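Side-chain contacts in 1-Cys peroxiredoxin (Vibrio vulnificus MO6-24/O, PDB 5K2I), which probably reduces peroxides through a single redox-active cysteine and is implicated in scavenging hydrogen peroxide and nitric oxide: residues Lys34-Ala39 against Pro54-Leu59; Lys64-Asp69 against Thr152-Leu157; Leu27-Gly32 against Glu93-Ala98; Leu108-Asp113 against Thr135-Glu140; Gly100-Thr105 against Gly118-Gln123. All blocks are in the same frame, centred on the assembly; numbering follows the deposited sequence.

Contact 1. Residues Lys34-Ala39 against Pro54-Leu59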
# COMPACT_ATOMS: atom_id res chain seq x y z
N LYS A 34 2.81 22.85 -19.34
CA LYS A 34 1.95 21.83 -18.76
C LYS A 34 2.87 20.77 -18.16
O LYS A 34 3.68 20.14 -18.86
CB LYS A 34 1.02 21.21 -19.79
CG LYS A 34 0.03 20.24 -19.15
CD LYS A 34 -0.83 19.52 -20.18
CE LYS A 34 -1.78 20.46 -20.91
NZ LYS A 34 -2.79 21.06 -20.00
N VAL A 35 2.76 20.60 -16.85
CA VAL A 35 3.67 19.76 -16.09
C VAL A 35 2.93 18.65 -15.39
O VAL A 35 1.87 18.88 -14.82
CB VAL A 35 4.44 20.59 -15.04
CG1 VAL A 35 5.33 19.72 -14.16
CG2 VAL A 35 5.26 21.67 -15.72
N VAL A 36 3.46 17.44 -15.46
CA VAL A 36 2.97 16.36 -14.62
C VAL A 36 3.96 16.16 -13.49
O VAL A 36 5.15 15.98 -13.74
CB VAL A 36 2.78 15.06 -15.42
CG1 VAL A 36 2.56 13.88 -14.47
CG2 VAL A 36 1.62 15.21 -16.39
N LEU A 37 3.49 16.28 -12.25
CA LEU A 37 4.32 16.10 -11.06
C LEU A 37 3.75 14.98 -10.23
O LEU A 37 2.55 14.97 -9.95
CB LEU A 37 4.35 17.39 -10.24
CG LEU A 37 5.11 17.41 -8.92
CD1 LEU A 37 6.60 17.29 -9.18
CD2 LEU A 37 4.80 18.68 -8.14
N PHE A 38 4.59 14.03 -9.83
CA PHE A 38 4.11 12.97 -8.95
C PHE A 38 5.06 12.79 -7.79
O PHE A 38 6.28 13.00 -7.91
CB PHE A 38 3.89 11.64 -9.71
CG PHE A 38 5.15 11.04 -10.27
CD1 PHE A 38 5.63 11.45 -11.50
CD2 PHE A 38 5.86 10.09 -9.55
CE1 PHE A 38 6.80 10.91 -12.02
CE2 PHE A 38 7.03 9.56 -10.05
CZ PHE A 38 7.49 9.96 -11.29
N ALA A 39 4.49 12.43 -6.64
CA ALA A 39 5.25 12.28 -5.41
C ALA A 39 5.18 10.87 -4.85
O ALA A 39 4.20 10.15 -5.06
CB ALA A 39 4.73 13.26 -4.36
N PRO A 54 8.34 3.90 -12.54
CA PRO A 54 8.19 3.02 -13.71
C PRO A 54 6.98 3.35 -14.57
O PRO A 54 7.08 3.34 -15.80
CB PRO A 54 8.03 1.63 -13.08
CG PRO A 54 8.71 1.74 -11.78
CD PRO A 54 8.44 3.13 -11.29
N GLY A 55 5.86 3.68 -13.93
CA GLY A 55 4.64 4.02 -14.64
C GLY A 55 4.75 5.27 -15.49
O GLY A 55 4.24 5.32 -16.61
N TYR A 56 5.44 6.28 -14.98
CA TYR A 56 5.60 7.52 -15.73
C TYR A 56 6.68 7.38 -16.79
O TYR A 56 6.59 8.02 -17.83
CB TYR A 56 5.86 8.71 -14.78
CG TYR A 56 4.60 9.05 -14.03
CD1 TYR A 56 3.65 9.91 -14.57
CD2 TYR A 56 4.32 8.46 -12.80
CE1 TYR A 56 2.46 10.18 -13.91
CE2 TYR A 56 3.12 8.74 -12.12
CZ TYR A 56 2.22 9.61 -12.68
OH TYR A 56 1.04 9.89 -12.04
N ILE A 57 7.66 6.51 -16.55
CA ILE A 57 8.67 6.22 -17.56
C ILE A 57 8.02 5.62 -18.80
O ILE A 57 8.24 6.09 -19.92
CB ILE A 57 9.76 5.27 -17.01
CG1 ILE A 57 10.69 6.04 -16.07
CG2 ILE A 57 10.57 4.67 -18.14
CD1 ILE A 57 11.67 5.15 -15.31
N VAL A 58 7.20 4.60 -18.61
CA VAL A 58 6.64 3.94 -19.77
C VAL A 58 5.52 4.75 -20.41
O VAL A 58 5.26 4.60 -21.60
CB VAL A 58 6.14 2.50 -19.45
CG1 VAL A 58 7.31 1.60 -19.05
CG2 VAL A 58 5.06 2.51 -18.38
N LEU A 59 4.87 5.63 -19.65
CA LEU A 59 3.81 6.47 -20.23
C LEU A 59 4.32 7.84 -20.72
O LEU A 59 3.53 8.63 -21.22
CB LEU A 59 2.67 6.71 -19.24
CG LEU A 59 1.57 5.65 -19.10
CD1 LEU A 59 0.32 6.25 -18.46
CD2 LEU A 59 1.24 5.01 -20.43
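Y56, F38 and V36 carry this contact, and all three are buried. F38 and V36 lie on the same face of strand 34-40. Y56 points at them from helix 53-65.

The rings of F38 and Y56 form an offset stack. Their planes are only 6° from parallel, and their centroids lie 4.1 Å apart. Atom CD2 of Y56 sits over the centre of the F38 ring. In return, CD1 of F38 lies over the Y56 ring, shifted toward its rim. F38 CE1 comes within 3.5 Å of Y56 CG. The two side chains run in opposite directions, so each methylene reaches the other ring. CB of F38 is 3.8 Å from CE2 of Y56, and CB of Y56 is 3.7 Å from CE1 of F38. The phenyl group of F38 is placed for this by chi1 of 64°, which sets CG between the backbone N and the carbonyl carbon.

V36 adds a smaller touch beside the stack. Its CG1 approaches CE1 of Y56 obliquely, at 3.7 Å.

The strand and helix belong to the beta-alpha-beta unit 34-40, 53-65, 70-75, in a family of the thioredoxin clan. Y56 also packs on A126 of strand 120-130 and on A150 and I153 of helix 150-156. F38 touches S73 of strand 70-75.

The contact is apolar. Dispersion between flat rings and a methyl group contributes to the packing of the helix on the sheet, and the close face-to-face packing would probably hinder either ring from turning alone.

Contact 2. Residues Lys64-Asp69 against Thr152-Leu157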
# COMPACT_ATOMS: atom_id res chain seq x y z
N LYS A 64 3.57 13.16 -23.28
CA LYS A 64 4.08 14.26 -24.09
C LYS A 64 3.27 14.45 -25.37
O LYS A 64 3.08 15.59 -25.83
CB LYS A 64 5.57 14.04 -24.38
CG LYS A 64 6.38 14.06 -23.09
CD LYS A 64 7.88 14.13 -23.29
CE LYS A 64 8.53 14.67 -22.02
NZ LYS A 64 10.02 14.73 -22.11
N ALA A 65 2.75 13.36 -25.92
CA ALA A 65 1.89 13.43 -27.10
C ALA A 65 0.58 14.18 -26.82
O ALA A 65 -0.03 14.72 -27.74
CB ALA A 65 1.58 12.04 -27.62
N LYS A 66 0.16 14.20 -25.56
CA LYS A 66 -1.07 14.89 -25.19
C LYS A 66 -0.78 16.27 -24.60
O LYS A 66 -1.64 16.87 -23.96
CB LYS A 66 -1.89 14.06 -24.20
CG LYS A 66 -2.39 12.74 -24.77
CD LYS A 66 -3.46 12.96 -25.82
CE LYS A 66 -4.06 11.63 -26.27
NZ LYS A 66 -5.24 11.82 -27.17
N GLY A 67 0.44 16.76 -24.81
CA GLY A 67 0.76 18.15 -24.53
C GLY A 67 1.56 18.42 -23.27
O GLY A 67 1.77 19.58 -22.92
N VAL A 68 2.00 17.37 -22.58
CA VAL A 68 2.81 17.57 -21.38
C VAL A 68 4.22 17.99 -21.77
O VAL A 68 4.85 17.34 -22.61
CB VAL A 68 2.82 16.29 -20.51
CG1 VAL A 68 3.80 16.43 -19.35
CG2 VAL A 68 1.42 15.99 -20.00
N ASP A 69 4.71 19.08 -21.19
CA ASP A 69 6.04 19.58 -21.52
C ASP A 69 7.12 18.99 -20.64
O ASP A 69 8.28 18.89 -21.04
CB ASP A 69 6.08 21.10 -21.37
CG ASP A 69 5.13 21.80 -22.31
OD1 ASP A 69 5.33 21.69 -23.54
OD2 ASP A 69 4.18 22.47 -21.84
N THR A 152 -4.42 7.47 -14.96
CA THR A 152 -5.43 8.42 -14.49
C THR A 152 -5.08 9.82 -14.98
O THR A 152 -5.94 10.56 -15.43
CB THR A 152 -5.55 8.44 -12.96
OG1 THR A 152 -5.50 7.10 -12.46
CG2 THR A 152 -6.86 9.10 -12.53
N ILE A 153 -3.80 10.15 -14.90
CA ILE A 153 -3.32 11.45 -15.35
C ILE A 153 -3.45 11.57 -16.87
O ILE A 153 -3.92 12.59 -17.38
CB ILE A 153 -1.85 11.68 -14.92
CG1 ILE A 153 -1.77 11.87 -13.39
CG2 ILE A 153 -1.23 12.87 -15.66
CD1 ILE A 153 -2.42 13.14 -12.88
N LEU A 154 -3.04 10.53 -17.58
CA LEU A 154 -3.16 10.52 -19.04
C LEU A 154 -4.60 10.77 -19.47
O LEU A 154 -4.85 11.53 -20.41
CB LEU A 154 -2.65 9.19 -19.60
CG LEU A 154 -2.72 9.04 -21.12
CD1 LEU A 154 -1.80 10.05 -21.81
CD2 LEU A 154 -2.37 7.62 -21.53
N ALA A 155 -5.55 10.16 -18.78
CA ALA A 155 -6.96 10.31 -19.13
C ALA A 155 -7.48 11.70 -18.79
O ALA A 155 -8.41 12.19 -19.43
CB ALA A 155 -7.79 9.25 -18.44
N ALA A 156 -6.89 12.33 -17.79
CA ALA A 156 -7.31 13.68 -17.41
C ALA A 156 -6.92 14.68 -18.48
O ALA A 156 -7.53 15.74 -18.61
CB ALA A 156 -6.70 14.07 -16.07
N LEU A 157 -5.90 14.33 -19.26
CA LEU A 157 -5.46 15.19 -20.35
C LEU A 157 -6.47 15.13 -21.49
O LEU A 157 -6.35 15.87 -22.46
CB LEU A 157 -4.08 14.76 -20.84
CG LEU A 157 -2.93 14.88 -19.83
CD1 LEU A 157 -1.70 14.15 -20.33
CD2 LEU A 157 -2.61 16.34 -19.57
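L157 has chi1 of -63°, which sets CG beside its own backbone N, and an extended chi2 of 167° carries CD1 out to V68 and K66. V68 has chi1 of 173°, which places CG2 beside its backbone N and facing L157. CG2 of V68 lies 3.6 Å from CD1 of L157, and the two side chains cross at about a right angle. CD2 of L157 is also near, 4.1 Å from the same V68 methyl.

K66 joins with the root of its chain. Its CB packs 3.9 Å from CD1 of L157, and its CG lies 4.0 Å from CD1 of L154. The chain then bends at chi2, and its end leads away from helix 150-156. The aliphatic part of the lysine is used here, not the charge. V68 is buried and also packs on V36, while K66 is exposed, so the contact runs from the core to the surface.

L154 and L157 both rest on L63 of helix 53-65 as well, and L157 on I128 of strand 120-130. L157 is the last residue modelled.

Just before V68, G67 has positive phi. L154 and L157, at the tail of helix 150-156, thus pack on the Schellman motif that ends helix 53-65 in a beta-alpha-beta unit of the thioredoxin-clan fold.

Contact 3. Residues Leu27-Gly32 against Glu93-Ala98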
# COMPACT_ATOMS: atom_id res chain seq x y z
N LEU A 27 7.60 27.99 -9.40
CA LEU A 27 6.78 28.85 -10.25
C LEU A 27 7.56 29.38 -11.45
O LEU A 27 6.96 29.82 -12.43
CB LEU A 27 6.16 30.00 -9.45
CG LEU A 27 5.19 29.51 -8.36
CD1 LEU A 27 4.60 30.71 -7.62
CD2 LEU A 27 4.08 28.68 -8.97
N GLU A 28 8.88 29.35 -11.37
CA GLU A 28 9.72 29.68 -12.52
C GLU A 28 9.95 28.43 -13.37
O GLU A 28 9.81 28.46 -14.59
CB GLU A 28 11.05 30.28 -12.05
CG GLU A 28 10.91 31.68 -11.43
CD GLU A 28 12.26 32.34 -11.16
OE1 GLU A 28 13.30 31.64 -11.20
OE2 GLU A 28 12.27 33.56 -10.88
N LEU A 29 10.29 27.33 -12.72
CA LEU A 29 10.54 26.06 -13.40
C LEU A 29 9.35 25.59 -14.23
O LEU A 29 9.52 25.08 -15.35
CB LEU A 29 10.90 24.99 -12.36
CG LEU A 29 11.32 23.60 -12.85
CD1 LEU A 29 12.63 23.66 -13.62
CD2 LEU A 29 11.46 22.66 -11.67
N PHE A 30 8.15 25.78 -13.70
CA PHE A 30 6.93 25.28 -14.34
C PHE A 30 6.16 26.35 -15.12
O PHE A 30 5.11 26.07 -15.71
CB PHE A 30 6.01 24.64 -13.28
CG PHE A 30 6.61 23.46 -12.54
CD1 PHE A 30 7.69 22.75 -13.04
CD2 PHE A 30 6.07 23.06 -11.32
CE1 PHE A 30 8.22 21.67 -12.35
CE2 PHE A 30 6.60 21.97 -10.62
CZ PHE A 30 7.68 21.27 -11.14
N ALA A 31 6.69 27.57 -15.16
CA ALA A 31 6.02 28.66 -15.88
C ALA A 31 5.89 28.34 -17.36
O ALA A 31 6.85 27.86 -17.98
CB ALA A 31 6.79 29.97 -15.69
N GLY A 32 4.72 28.62 -17.93
CA GLY A 32 4.50 28.47 -19.36
C GLY A 32 4.47 27.03 -19.84
O GLY A 32 4.54 26.78 -21.04
N GLU A 93 13.60 10.53 -19.10
CA GLU A 93 12.60 11.51 -19.51
C GLU A 93 11.97 12.25 -18.34
O GLU A 93 11.02 13.01 -18.52
CB GLU A 93 11.50 10.81 -20.32
CG GLU A 93 11.95 10.29 -21.66
CD GLU A 93 12.24 11.41 -22.64
OE1 GLU A 93 11.28 12.11 -23.04
OE2 GLU A 93 13.42 11.60 -23.00
N ILE A 94 12.50 12.05 -17.13
CA ILE A 94 11.83 12.55 -15.94
C ILE A 94 12.76 13.38 -15.05
O ILE A 94 13.88 12.98 -14.73
CB ILE A 94 11.22 11.39 -15.14
CG1 ILE A 94 10.12 10.73 -16.00
CG2 ILE A 94 10.64 11.88 -13.81
CD1 ILE A 94 9.62 9.44 -15.45
N LEU A 95 12.29 14.56 -14.68
CA LEU A 95 13.08 15.48 -13.88
C LEU A 95 12.98 15.10 -12.42
O LEU A 95 11.89 15.07 -11.85
CB LEU A 95 12.59 16.92 -14.11
CG LEU A 95 13.31 18.00 -13.31
CD1 LEU A 95 14.81 18.00 -13.61
CD2 LEU A 95 12.68 19.35 -13.63
N MET A 96 14.11 14.79 -11.80
CA MET A 96 14.13 14.39 -10.40
C MET A 96 14.31 15.60 -9.48
O MET A 96 15.33 16.31 -9.56
CB MET A 96 15.24 13.36 -10.16
CG MET A 96 15.29 12.25 -11.20
SD MET A 96 13.78 11.23 -11.26
CE MET A 96 13.84 10.57 -9.60
N LEU A 97 13.33 15.85 -8.61
CA LEU A 97 13.32 17.02 -7.74
C LEU A 97 13.27 16.65 -6.27
O LEU A 97 12.51 15.75 -5.87
CB LEU A 97 12.14 17.94 -8.07
CG LEU A 97 12.11 18.52 -9.49
CD1 LEU A 97 10.79 19.28 -9.77
CD2 LEU A 97 13.30 19.42 -9.72
N ALA A 98 14.07 17.35 -5.48
CA ALA A 98 14.23 17.05 -4.06
C ALA A 98 13.57 18.09 -3.16
O ALA A 98 13.77 19.30 -3.33
CB ALA A 98 15.72 16.95 -3.73
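L29 and F30 face L95 and L97 from opposite directions. L29 ends the short helix 26-29, and F30 follows it. The two leucines lie on strand 95-98, which pairs in parallel with strand 70-75 in the mixed sheet of this thioredoxin-clan protein. The contact therefore lays the helix end and the turn after it against one face of the sheet.

L29 reaches out tip to tip toward both leucines. Its chi1 of -175° sets CG anti to the backbone N and directs the branch toward the strand. One methyl, CD2, touches both leucines. It lies 4.0 Å from CD2 of L95. L95 and L97 are two residues apart on the strand, so their side chains come out on the same face and offer neighbouring methyls.

F30 is turned differently. Its ring presents an edge, not a face, to the strand. The same phenylalanine packs on L70 and on L8, while L97 touches A72. I94, before L95, and M96, between the leucines, contact helix 53-65 instead.

The methyl CD1 of L97 is shared. It is 3.9 Å from CD2 of L29, and also 3.9 Å from CZ of F30, which it meets close to the ring plane.

Contact 4. Residues Leu108-Asp113 against Thr135-Glu140; sequences LGLEMD and TTLNVE
No flat group takes part where L110 meets V139 and L137; the touching surfaces are branched methyl groups, with no ring face or edge between them. Y125 of strand 120-130 packs on L110.

The branches of L110 divide the work. CD2 goes to V139 and is 4.0 Å from each of its methyls, CG1 and CG2, so it sits over the fork of the valine. The two side chains are set at a slant to each other. CD1 turns to L137 and lies 4.3 Å from CD1 of that leucine, a looser touch. An extended chi2 of 168° sends CD1 of L110 away from its own CA.

L137 and V139 are two apart on strand 133-139, so both point to the same side. L137 also packs on M127, and V139 on Q123. The contact joins the loop before strand 111-113 to strand 133-139. Both of these strands pair antiparallel with strand 120-130. L110 comes just after G109, whose positive phi belongs to a Schellman motif closing the preceding helix.

L110 is buried and its partners are partly exposed. The contact rests on van der Waals packing alone, with modest area and no directional bond to fix its geometry.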
# COMPACT_ATOMS: atom_id res chain seq x y z
N LEU A 108 1.98 22.22 0.69
CA LEU A 108 0.86 21.64 -0.03
C LEU A 108 -0.17 21.01 0.89
O LEU A 108 -1.27 20.68 0.47
CB LEU A 108 1.35 20.55 -0.99
CG LEU A 108 2.22 20.94 -2.17
CD1 LEU A 108 2.70 19.69 -2.86
CD2 LEU A 108 1.45 21.80 -3.13
N GLY A 109 0.24 20.77 2.14
CA GLY A 109 -0.60 20.04 3.08
C GLY A 109 -0.66 18.56 2.79
O GLY A 109 -1.64 17.89 3.14
N LEU A 110 0.40 18.03 2.17
CA LEU A 110 0.38 16.63 1.75
C LEU A 110 1.50 15.81 2.42
O LEU A 110 1.91 14.77 1.91
CB LEU A 110 0.47 16.55 0.22
CG LEU A 110 -0.84 16.94 -0.47
CD1 LEU A 110 -0.65 17.13 -1.96
CD2 LEU A 110 -1.88 15.87 -0.20
N GLU A 111 1.96 16.26 3.57
CA GLU A 111 2.94 15.50 4.35
C GLU A 111 2.27 14.33 5.07
O GLU A 111 1.04 14.28 5.22
CB GLU A 111 3.65 16.40 5.36
CG GLU A 111 2.81 16.80 6.59
CD GLU A 111 1.94 18.05 6.39
OE1 GLU A 111 1.62 18.43 5.24
OE2 GLU A 111 1.57 18.67 7.40
N MET A 112 3.10 13.39 5.52
CA MET A 112 2.66 12.33 6.40
C MET A 112 3.83 11.84 7.23
O MET A 112 4.97 11.84 6.78
CB MET A 112 2.04 11.18 5.61
CG MET A 112 3.05 10.40 4.83
SD MET A 112 2.29 8.96 4.06
CE MET A 112 3.73 8.39 3.18
N ASP A 113 3.54 11.42 8.45
CA ASP A 113 4.57 10.95 9.37
C ASP A 113 4.81 9.47 9.16
O ASP A 113 3.88 8.67 9.25
CB ASP A 113 4.13 11.23 10.81
CG ASP A 113 5.24 11.06 11.82
OD1 ASP A 113 6.37 10.70 11.43
OD2 ASP A 113 4.98 11.32 13.01
N THR A 135 -4.16 22.11 -11.85
CA THR A 135 -5.40 21.88 -12.59
C THR A 135 -6.05 20.57 -12.17
O THR A 135 -7.27 20.47 -12.04
CB THR A 135 -5.13 21.86 -14.10
OG1 THR A 135 -4.65 23.15 -14.50
CG2 THR A 135 -6.39 21.52 -14.88
N THR A 136 -5.20 19.55 -11.96
CA THR A 136 -5.65 18.22 -11.52
C THR A 136 -4.79 17.78 -10.35
O THR A 136 -3.58 17.90 -10.40
CB THR A 136 -5.52 17.17 -12.65
OG1 THR A 136 -6.40 17.51 -13.73
CG2 THR A 136 -5.89 15.79 -12.13
N LEU A 137 -5.42 17.27 -9.29
CA LEU A 137 -4.69 16.70 -8.15
C LEU A 137 -5.37 15.41 -7.72
O LEU A 137 -6.55 15.42 -7.33
CB LEU A 137 -4.64 17.68 -6.97
CG LEU A 137 -4.14 17.09 -5.64
CD1 LEU A 137 -2.70 16.62 -5.74
CD2 LEU A 137 -4.26 18.13 -4.55
N ASN A 138 -4.63 14.31 -7.81
CA ASN A 138 -5.12 13.00 -7.38
C ASN A 138 -4.26 12.53 -6.22
O ASN A 138 -3.05 12.38 -6.38
CB ASN A 138 -5.06 11.97 -8.51
CG ASN A 138 -5.95 12.33 -9.69
OD1 ASN A 138 -6.97 12.98 -9.53
ND2 ASN A 138 -5.55 11.90 -10.89
N VAL A 139 -4.87 12.31 -5.06
CA VAL A 139 -4.14 11.91 -3.86
C VAL A 139 -4.51 10.47 -3.49
O VAL A 139 -5.69 10.09 -3.55
CB VAL A 139 -4.45 12.86 -2.67
CG1 VAL A 139 -3.66 12.47 -1.45
CG2 VAL A 139 -4.15 14.32 -3.06
N GLU A 140 -3.51 9.67 -3.14
CA GLU A 140 -3.78 8.29 -2.71
C GLU A 140 -4.71 8.27 -1.50
O GLU A 140 -4.57 9.08 -0.59
CB GLU A 140 -2.46 7.56 -2.39
CG GLU A 140 -2.64 6.07 -2.05
CD GLU A 140 -1.38 5.38 -1.55
OE1 GLU A 140 -0.47 6.05 -1.00
OE2 GLU A 140 -1.30 4.14 -1.69

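Contact 5. Residues Gly100-Thr105 against Gly118-Gln123; sequences GDASFT and GGLRSQ
T105 and S122 form the tighter half of this contact. The methyl CG2 of T105 lies 3.7 Å from OG of S122 and also packs on CA and CB of that serine. With chi1 of -60°, T105 holds CG2 anti to its backbone N, facing the strand. The other half is A102, whose CB touches CD2 of L120 at 4.2 Å.

The two hydroxyls are too far apart to bond directly, and a water joins them. It donates to OG1 of T105 and to OG of S122, at 2.8 Å each. S122 OG in turn donates to the carbonyl O of Q123 at 2.7 Å, in the carbonyl plane and on a lone pair. T105 OG1 has a further hydrogen bond to D99 OD2.

Further out, the start of helix 103-108 is fixed by D101. Its OD1 takes two bonds from S103: one from N at 3.0 Å, from above the carboxylate plane, and one from OG at 2.8 Å, on the syn side and somewhat out of that plane. The first makes an Asx turn around A102, the N-cap residue. On the strand side, NE of R121 donates to the carbonyl O of G118 at 2.9 Å, and NH1 of R121 bonds to P41 O.

The chemistry is mixed. Small side chains meet at the interface, while one water bridges the two buried hydroxyls, each of which has a further partner.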
# COMPACT_ATOMS: atom_id res chain seq x y z
N GLY A 100 14.11 18.29 0.40
CA GLY A 100 14.85 17.64 1.47
C GLY A 100 14.41 17.90 2.89
O GLY A 100 14.62 17.07 3.77
N ASP A 101 13.83 19.08 3.12
CA ASP A 101 13.36 19.45 4.44
C ASP A 101 11.83 19.41 4.52
O ASP A 101 11.26 19.89 5.50
CB ASP A 101 13.87 20.85 4.82
CG ASP A 101 13.34 21.96 3.92
OD1 ASP A 101 12.62 21.67 2.94
OD2 ASP A 101 13.67 23.14 4.19
N ALA A 102 11.19 18.86 3.49
CA ALA A 102 9.72 18.69 3.42
C ALA A 102 8.96 20.01 3.36
O ALA A 102 7.75 20.02 3.55
CB ALA A 102 9.20 17.84 4.60
N SER A 103 9.65 21.12 3.08
CA SER A 103 8.98 22.42 3.10
C SER A 103 7.94 22.56 2.00
O SER A 103 6.88 23.11 2.23
CB SER A 103 10.01 23.55 3.01
OG SER A 103 10.79 23.44 1.84
N PHE A 104 8.22 22.06 0.80
CA PHE A 104 7.26 22.13 -0.30
C PHE A 104 6.05 21.25 0.02
O PHE A 104 4.90 21.67 -0.14
CB PHE A 104 7.95 21.72 -1.62
CG PHE A 104 7.02 21.58 -2.81
CD1 PHE A 104 6.58 22.69 -3.51
CD2 PHE A 104 6.63 20.33 -3.25
CE1 PHE A 104 5.74 22.54 -4.62
CE2 PHE A 104 5.80 20.17 -4.35
CZ PHE A 104 5.36 21.27 -5.04
N THR A 105 6.33 20.05 0.52
CA THR A 105 5.29 19.08 0.84
C THR A 105 4.37 19.59 1.93
O THR A 105 3.14 19.46 1.83
CB THR A 105 5.95 17.75 1.25
OG1 THR A 105 6.76 17.27 0.16
CG2 THR A 105 4.92 16.70 1.59
N GLY A 118 11.25 6.92 8.35
CA GLY A 118 11.91 8.00 7.64
C GLY A 118 11.49 9.38 8.07
O GLY A 118 11.72 10.35 7.34
N GLY A 119 10.86 9.50 9.23
CA GLY A 119 10.38 10.80 9.66
C GLY A 119 9.26 11.33 8.77
O GLY A 119 8.47 10.56 8.20
N LEU A 120 9.20 12.65 8.63
CA LEU A 120 8.14 13.26 7.83
C LEU A 120 8.45 13.09 6.34
O LEU A 120 9.53 13.46 5.88
CB LEU A 120 7.99 14.73 8.18
CG LEU A 120 6.66 15.38 7.82
CD1 LEU A 120 5.54 14.86 8.72
CD2 LEU A 120 6.78 16.90 7.92
N ARG A 121 7.50 12.52 5.60
CA ARG A 121 7.65 12.31 4.16
C ARG A 121 6.42 12.83 3.42
O ARG A 121 5.51 13.39 4.04
CB ARG A 121 7.85 10.82 3.86
CG ARG A 121 9.08 10.21 4.54
CD ARG A 121 10.36 10.82 3.99
NE ARG A 121 11.56 10.14 4.49
CZ ARG A 121 12.24 9.20 3.82
NH1 ARG A 121 11.83 8.80 2.63
NH2 ARG A 121 13.34 8.67 4.36
N SER A 122 6.37 12.62 2.11
CA SER A 122 5.21 13.01 1.33
C SER A 122 4.22 11.86 1.18
O SER A 122 4.62 10.70 1.09
CB SER A 122 5.64 13.45 -0.07
OG SER A 122 4.52 13.91 -0.82
N GLN A 123 2.94 12.19 1.14
CA GLN A 123 1.93 11.27 0.63
C GLN A 123 2.17 11.04 -0.85
O GLN A 123 2.82 11.87 -1.52
CB GLN A 123 0.52 11.83 0.86
CG GLN A 123 0.16 11.96 2.34
CD GLN A 123 -1.15 12.71 2.54
OE1 GLN A 123 -1.23 13.66 3.33
NE2 GLN A 123 -2.19 12.29 1.84
O HOH W 1 5.51 16.24 -2.11

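Overall arrangement
From the N terminus, contact 3 opens first, at helix 26-29. Contact 1 opens and closes within its loop. Contact 2 opens at the end of helix 53-65, before contact 3 closes at strand 95-98, so contacts 2 and 3 cross. K64 and E93 link them by a salt bridge. Contact 5 then opens and crosses contact 4; backbone pairing of strands 111-113 and 120-130 joins these two. Both lie within the long loop that contact 2 closes. Contact 1 ties helix 53-65 to the sheet, contact 2 the C-terminal helix to the turn after helix 53-65, contacts 3 and 5 helix ends to strands 95-98 and 120-130, and contact 4 the loop before strand 111-113 to strand 133-139.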